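Side-chain contacts in nodulation fucosyltransferase NodZ (PDB 2HHC), which belongs to the GT-B clan of glycosyltransferases and is a bacterial nodulation protein whose chain forms two mixed, largely parallel six-stranded beta sheets flanked by helices: residues A[266-269]-A[270-274]; A[290-293]-A[294-298]. All coordinates share one frame; numbering follows the deposited sequence. Where two conformers were deposited one is given.

Contacts 1 and 2 follow each other along the chain, in the helices that precede and follow strand 279-283 in sequence, and their centres lie about 12 Å apart. Contact 1 occupies the last turns of helix 258-274, contact 2 the short helix 291-296 and its exit. They meet side by side: the rings of Tyr272 and Tyr292 pack with their planes at about 60°, Tyr272 CD2 lying 3.8 Å from Tyr292 CE2. At the end of contact 1, Leu274 CD1 approaches Thr290 CG2 to 4.0 Å, while Leu274 O lies 3.4 Å from Val297 CG2. Both contacts therefore contribute to one helical layer on the sheet that contains strands 279-283 and 299-303.

Contact 1. Residues A[266-269]-A[270-274]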
ATOM      1  N   SER A 266       9.531  -6.248   6.459  1.00 27.96           N
ATOM      2  CA  SER A 266       9.293  -7.427   5.662  1.00 29.22           C
ATOM      3  C   SER A 266       8.188  -7.241   4.602  1.00 28.45           C
ATOM      4  O   SER A 266       8.290  -7.653   3.454  1.00 29.48           O
ATOM      5  CB  SER A 266       8.931  -8.562   6.640  0.65 29.91           C
ATOM      6  OG  SER A 266       8.715  -9.750   5.922  0.65 36.27           O
ATOM      7  N   ALA A 267       7.120  -6.577   5.023  1.00 27.50           N
ATOM      8  CA  ALA A 267       6.041  -6.258   4.104  1.00 28.29           C
ATOM      9  C   ALA A 267       6.536  -5.390   2.952  1.00 28.54           C
ATOM     10  O   ALA A 267       6.250  -5.637   1.793  1.00 29.20           O
ATOM     11  CB  ALA A 267       4.912  -5.610   4.832  1.00 28.89           C
ATOM     12  N   LEU A 268       7.287  -4.343   3.292  1.00 27.58           N
ATOM     13  CA  LEU A 268       7.771  -3.420   2.273  1.00 27.56           C
ATOM     14  C   LEU A 268       8.757  -4.087   1.324  1.00 27.84           C
ATOM     15  O   LEU A 268       8.718  -3.841   0.107  1.00 28.67           O
ATOM     16  CB  LEU A 268       8.388  -2.172   2.930  1.00 28.16           C
ATOM     17  CG  LEU A 268       7.375  -1.241   3.603  1.00 26.92           C
ATOM     18  CD1 LEU A 268       8.022  -0.276   4.566  1.00 27.12           C
ATOM     19  CD2 LEU A 268       6.502  -0.488   2.560  1.00 27.22           C
ATOM     20  N   ILE A 269       9.657  -4.894   1.870  1.00 27.43           N
ATOM     21  CA  ILE A 269      10.581  -5.625   1.035  1.00 29.16           C
ATOM     22  C   ILE A 269       9.832  -6.463  -0.020  1.00 29.59           C
ATOM     23  O   ILE A 269      10.161  -6.445  -1.239  1.00 30.74           O
ATOM     24  CB  ILE A 269      11.549  -6.483   1.880  1.00 28.70           C
ATOM     25  CG1 ILE A 269      12.473  -5.585   2.701  1.00 28.90           C
ATOM     26  CG2 ILE A 269      12.368  -7.433   0.982  1.00 29.88           C
ATOM     27  CD1 ILE A 269      13.130  -6.300   3.887  1.00 29.75           C
ATOM     28  N   ASP A 270       8.833  -7.211   0.437  1.00 30.00           N
ATOM     29  CA  ASP A 270       8.036  -8.027  -0.495  1.00 30.34           C
ATOM     30  C   ASP A 270       7.286  -7.157  -1.515  1.00 30.25           C
ATOM     31  O   ASP A 270       7.264  -7.433  -2.719  1.00 30.18           O
ATOM     32  CB  ASP A 270       6.990  -8.822   0.274  1.00 29.36           C
ATOM     33  CG  ASP A 270       7.534 -10.116   0.912  1.00 33.30           C
ATOM     34  OD1 ASP A 270       8.701 -10.470   0.646  1.00 34.86           O
ATOM     35  OD2 ASP A 270       6.743 -10.748   1.695  1.00 36.97           O
ATOM     36  N   MET A 271       6.676  -6.058  -1.066  1.00 28.86           N
ATOM     37  CA  MET A 271       5.863  -5.187  -1.954  1.00 29.87           C
ATOM     38  C   MET A 271       6.730  -4.609  -3.077  1.00 30.45           C
ATOM     39  O   MET A 271       6.324  -4.561  -4.227  1.00 29.48           O
ATOM     40  CB  MET A 271       5.202  -4.074  -1.135  1.00 29.17           C
ATOM     41  CG  MET A 271       4.131  -4.528  -0.239  1.00 33.05           C
ATOM     42  SD  MET A 271       3.618  -3.183   0.783  1.00 35.81           S
ATOM     43  CE  MET A 271       2.985  -2.141  -0.409  1.00 29.23           C
ATOM     44  N   TYR A 272       7.924  -4.129  -2.702  1.00 29.38           N
ATOM     45  CA  TYR A 272       8.819  -3.529  -3.664  1.00 30.32           C
ATOM     46  C   TYR A 272       9.476  -4.563  -4.584  1.00 30.76           C
ATOM     47  O   TYR A 272       9.624  -4.319  -5.780  1.00 31.48           O
ATOM     48  CB  TYR A 272       9.827  -2.655  -2.901  1.00 29.52           C
ATOM     49  CG  TYR A 272       9.318  -1.273  -2.556  1.00 29.47           C
ATOM     50  CD1 TYR A 272       8.373  -1.043  -1.579  1.00 29.40           C
ATOM     51  CD2 TYR A 272       9.835  -0.132  -3.193  1.00 29.20           C
ATOM     52  CE1 TYR A 272       7.919   0.189  -1.279  1.00 30.17           C
ATOM     53  CE2 TYR A 272       9.393   1.097  -2.868  1.00 29.48           C
ATOM     54  CZ  TYR A 272       8.447   1.303  -1.918  1.00 28.63           C
ATOM     55  OH  TYR A 272       7.989   2.570  -1.579  1.00 29.96           O
ATOM     56  N   LEU A 273       9.840  -5.738  -4.074  1.00 29.55           N
ATOM     57  CA  LEU A 273      10.398  -6.765  -4.928  1.00 30.62           C
ATOM     58  C   LEU A 273       9.347  -7.324  -5.897  1.00 30.90           C
ATOM     59  O   LEU A 273       9.654  -7.628  -7.022  1.00 31.16           O
ATOM     60  CB  LEU A 273      11.028  -7.852  -4.107  1.00 30.43           C
ATOM     61  CG  LEU A 273      12.416  -7.560  -3.506  1.00 30.39           C
ATOM     62  CD1 LEU A 273      12.781  -8.650  -2.600  1.00 32.14           C
ATOM     63  CD2 LEU A 273      13.460  -7.351  -4.622  1.00 30.99           C
ATOM     64  N   LEU A 274       8.105  -7.449  -5.479  1.00 30.16           N
ATOM     65  CA  LEU A 274       7.052  -7.855  -6.396  1.00 30.54           C
ATOM     66  C   LEU A 274       6.992  -6.925  -7.607  1.00 30.44           C
ATOM     67  O   LEU A 274       6.725  -7.382  -8.755  1.00 30.82           O
ATOM     68  CB  LEU A 274       5.697  -7.939  -5.698  1.00 30.21           C
ATOM     69  CG  LEU A 274       5.482  -9.130  -4.787  1.00 31.23           C
ATOM     70  CD1 LEU A 274       4.310  -8.957  -3.872  1.00 32.56           C
ATOM     71  CD2 LEU A 274       5.274 -10.436  -5.608  1.00 32.37           C
TER
HETATM   72  O   HOH W   1      10.171  -9.761   3.047  1.00 30.79           O
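Ile269 and Leu273, one helical turn apart, lie side by side and point the same way, the CG2 branch of Ile269 touching CD1 of Leu273 at 3.8 Å. With chi1 of Ile269 at -67°, CG2 lies anti to the backbone N and beside the carbonyl carbon, which brings it toward the next turn and Leu273. Ile269 packs on Ile154 and Leu161 of helix 152-166 and Leu273 on Phe220 of strand 217-223, which is why bulky aliphatic residues suit both places. Around the helix, Leu268 and Tyr272 also lie side by side, pointing the same way, with CD2 of Leu268 4.1 Å from CE1 of Tyr272. The carbonyl oxygen of Leu268 sits at the edge of the same ring, near its plane and 3.3 Å from Tyr272 CD1. The sulfur of Met271 lies 4.3 Å from Leu268 CD2; both residues also reach Phe15 of helix 15-32.

The less tightly packed part is at Ser266 and Asp270, both partly exposed and bridged by a water. Ser266 O accepts the backbone N-H of Asp270 at 3.1 Å and a hydrogen from the water at 2.9 Å. The same water donates a weak bond to Asp270 OD1, so a short acidic side chain is tied to the preceding turn through solvent, although it also rests against strand 217-223 and Phe289. Successive i to i+4 backbone bonds, with side chains one turn apart paired on its flanks, characterise an alpha helix, here packed between helix 152-166, helix 15-32 and strand 217-223 in the C-terminal half of a GT-B type fold.

Contact 2. Residues A[290-293]-A[294-298]; sequences TRYA and RLLVP
Over one face of the Arg291 guanidinium lies CD2 of Leu295, 3.7 Å above the plane and offset toward its rim, while CG of Arg294 approaches NH1 of Arg291 obliquely at 4.1 Å. The bend at chi2 (54°) of Arg291 carries the guanidinium toward the following turn, alongside Leu295; its NE then forms a salt bridge with Glu141 of helix 138-147. The Tyr292 ring meets CD1 of Leu296 obliquely, with 3.5 Å to CE1, and also stacks with Phe145, so an aromatic suits this junction between helices.

On another side of the helix, Ala293 is small enough to sit close to its neighbours: its CB lies 4.0 Å from Val297 CG2, and both residues pack on Val280. Here the helix ends. Leu296 N makes two weak bonds, to the carbonyl oxygens of Tyr292 and Ala293, whereas Val297 N donates a firmer one to Ala293 O at 2.8 Å and 164°, just where the backbone leaves helical geometry. Helix 291-296 is the connecting helix of a beta-alpha-beta unit between the parallel strands 279-283 and 299-303.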
ATOM      1  N   THR A 290      -0.317  -5.694  -3.706  1.00 27.70           N
ATOM      2  CA  THR A 290       0.208  -5.807  -5.039  1.00 27.67           C
ATOM      3  C   THR A 290      -0.183  -4.682  -5.958  1.00 28.46           C
ATOM      4  O   THR A 290      -0.014  -4.778  -7.168  1.00 28.14           O
ATOM      5  CB  THR A 290      -0.304  -7.110  -5.631  1.00 27.87           C
ATOM      6  OG1 THR A 290      -1.709  -7.285  -5.375  1.00 28.08           O
ATOM      7  CG2 THR A 290       0.525  -8.334  -5.037  1.00 30.27           C
ATOM      8  N   ARG A 291      -0.698  -3.581  -5.442  1.00 27.40           N
ATOM      9  CA  ARG A 291      -1.041  -2.430  -6.318  1.00 25.27           C
ATOM     10  C   ARG A 291       0.240  -1.865  -6.944  1.00 27.48           C
ATOM     11  O   ARG A 291       0.204  -1.554  -8.131  1.00 26.96           O
ATOM     12  CB  ARG A 291      -1.810  -1.349  -5.538  1.00 26.25           C
ATOM     13  CG  ARG A 291      -2.215  -0.174  -6.373  1.00 25.79           C
ATOM     14  CD  ARG A 291      -2.993  -0.497  -7.591  1.00 26.51           C
ATOM     15  NE  ARG A 291      -3.449   0.723  -8.261  1.00 25.77           N
ATOM     16  CZ  ARG A 291      -4.250   0.792  -9.316  1.00 25.87           C
ATOM     17  NH1 ARG A 291      -4.759  -0.336  -9.854  1.00 29.83           N
ATOM     18  NH2 ARG A 291      -4.521   1.937  -9.874  1.00 26.54           N
ATOM     19  N   TYR A 292       1.306  -1.676  -6.188  1.00 26.87           N
ATOM     20  CA  TYR A 292       2.572  -1.135  -6.749  1.00 27.67           C
ATOM     21  C   TYR A 292       3.017  -2.055  -7.887  1.00 27.72           C
ATOM     22  O   TYR A 292       3.257  -1.591  -9.004  1.00 28.82           O
ATOM     23  CB  TYR A 292       3.605  -1.033  -5.664  1.00 28.10           C
ATOM     24  CG  TYR A 292       4.882  -0.353  -6.071  1.00 28.28           C
ATOM     25  CD1 TYR A 292       4.861   0.698  -6.939  1.00 29.75           C
ATOM     26  CD2 TYR A 292       6.084  -0.793  -5.583  1.00 29.62           C
ATOM     27  CE1 TYR A 292       6.044   1.365  -7.272  1.00 29.33           C
ATOM     28  CE2 TYR A 292       7.242  -0.149  -5.908  1.00 31.08           C
ATOM     29  CZ  TYR A 292       7.196   0.930  -6.740  1.00 27.95           C
ATOM     30  OH  TYR A 292       8.435   1.561  -7.073  1.00 33.06           O
ATOM     31  N   ALA A 293       3.022  -3.345  -7.653  1.00 27.93           N
ATOM     32  CA  ALA A 293       3.357  -4.307  -8.740  1.00 28.46           C
ATOM     33  C   ALA A 293       2.409  -4.184  -9.948  1.00 29.29           C
ATOM     34  O   ALA A 293       2.843  -4.153 -11.119  1.00 30.75           O
ATOM     35  CB  ALA A 293       3.362  -5.685  -8.212  1.00 30.95           C
ATOM     36  N   ARG A 294       1.104  -4.066  -9.735  1.00 28.31           N
ATOM     37  CA  ARG A 294       0.149  -3.851 -10.795  1.00 29.27           C
ATOM     38  C   ARG A 294       0.502  -2.628 -11.654  1.00 27.89           C
ATOM     39  O   ARG A 294       0.344  -2.642 -12.871  1.00 29.53           O
ATOM     40  CB  ARG A 294      -1.275  -3.729 -10.230  1.00 30.86           C
ATOM     41  CG  ARG A 294      -2.350  -3.310 -11.212  1.00 32.29           C
ATOM     42  CD  ARG A 294      -2.533  -4.293 -12.360  1.00 35.38           C
ATOM     43  NE  ARG A 294      -3.516  -3.863 -13.366  1.00 36.12           N
ATOM     44  CZ  ARG A 294      -3.274  -2.986 -14.349  1.00 39.05           C
ATOM     45  NH1 ARG A 294      -2.083  -2.424 -14.472  1.00 39.73           N
ATOM     46  NH2 ARG A 294      -4.226  -2.679 -15.219  1.00 39.97           N
ATOM     47  N   LEU A 295       0.934  -1.547 -11.011  1.00 27.69           N
ATOM     48  CA  LEU A 295       1.354  -0.332 -11.748  1.00 28.98           C
ATOM     49  C   LEU A 295       2.582  -0.530 -12.624  1.00 29.47           C
ATOM     50  O   LEU A 295       2.704   0.142 -13.696  1.00 29.13           O
ATOM     51  CB  LEU A 295       1.624   0.791 -10.738  1.00 28.92           C
ATOM     52  CG  LEU A 295       0.357   1.310 -10.038  1.00 30.20           C
ATOM     53  CD1 LEU A 295       0.809   2.255  -8.880  1.00 30.99           C
ATOM     54  CD2 LEU A 295      -0.707   1.864 -10.926  1.00 31.74           C
ATOM     55  N   LEU A 296       3.500  -1.375 -12.203  1.00 29.56           N
ATOM     56  CA  LEU A 296       4.823  -1.485 -12.875  1.00 30.91           C
ATOM     57  C   LEU A 296       5.118  -2.740 -13.697  1.00 30.84           C
ATOM     58  O   LEU A 296       5.893  -2.660 -14.653  1.00 32.19           O
ATOM     59  CB  LEU A 296       5.960  -1.274 -11.879  1.00 31.56           C
ATOM     60  CG  LEU A 296       6.124   0.112 -11.232  1.00 34.01           C
ATOM     61  CD1 LEU A 296       7.325   0.093 -10.260  1.00 33.71           C
ATOM     62  CD2 LEU A 296       6.329   1.113 -12.290  1.00 37.09           C
ATOM     63  N   VAL A 297       4.567  -3.871 -13.325  1.00 30.29           N
ATOM     64  CA  VAL A 297       4.975  -5.152 -13.901  1.00 31.09           C
ATOM     65  C   VAL A 297       4.340  -5.389 -15.245  1.00 31.35           C
ATOM     66  O   VAL A 297       3.188  -5.004 -15.475  1.00 31.88           O
ATOM     67  CB  VAL A 297       4.566  -6.278 -12.929  1.00 31.05           C
ATOM     68  CG1 VAL A 297       4.671  -7.677 -13.505  1.00 36.10           C
ATOM     69  CG2 VAL A 297       5.359  -6.155 -11.615  1.00 30.23           C
ATOM     70  N   PRO A 298       5.107  -5.973 -16.180  1.00 30.71           N
ATOM     71  CA  PRO A 298       4.559  -6.193 -17.530  1.00 30.95           C
ATOM     72  C   PRO A 298       3.255  -7.003 -17.649  1.00 29.68           C
ATOM     73  O   PRO A 298       2.391  -6.690 -18.495  1.00 30.39           O
ATOM     74  CB  PRO A 298       5.701  -6.939 -18.225  1.00 31.46           C
ATOM     75  CG  PRO A 298       6.923  -6.461 -17.564  1.00 32.85           C
ATOM     76  CD  PRO A 298       6.540  -6.285 -16.109  1.00 30.05           C
TER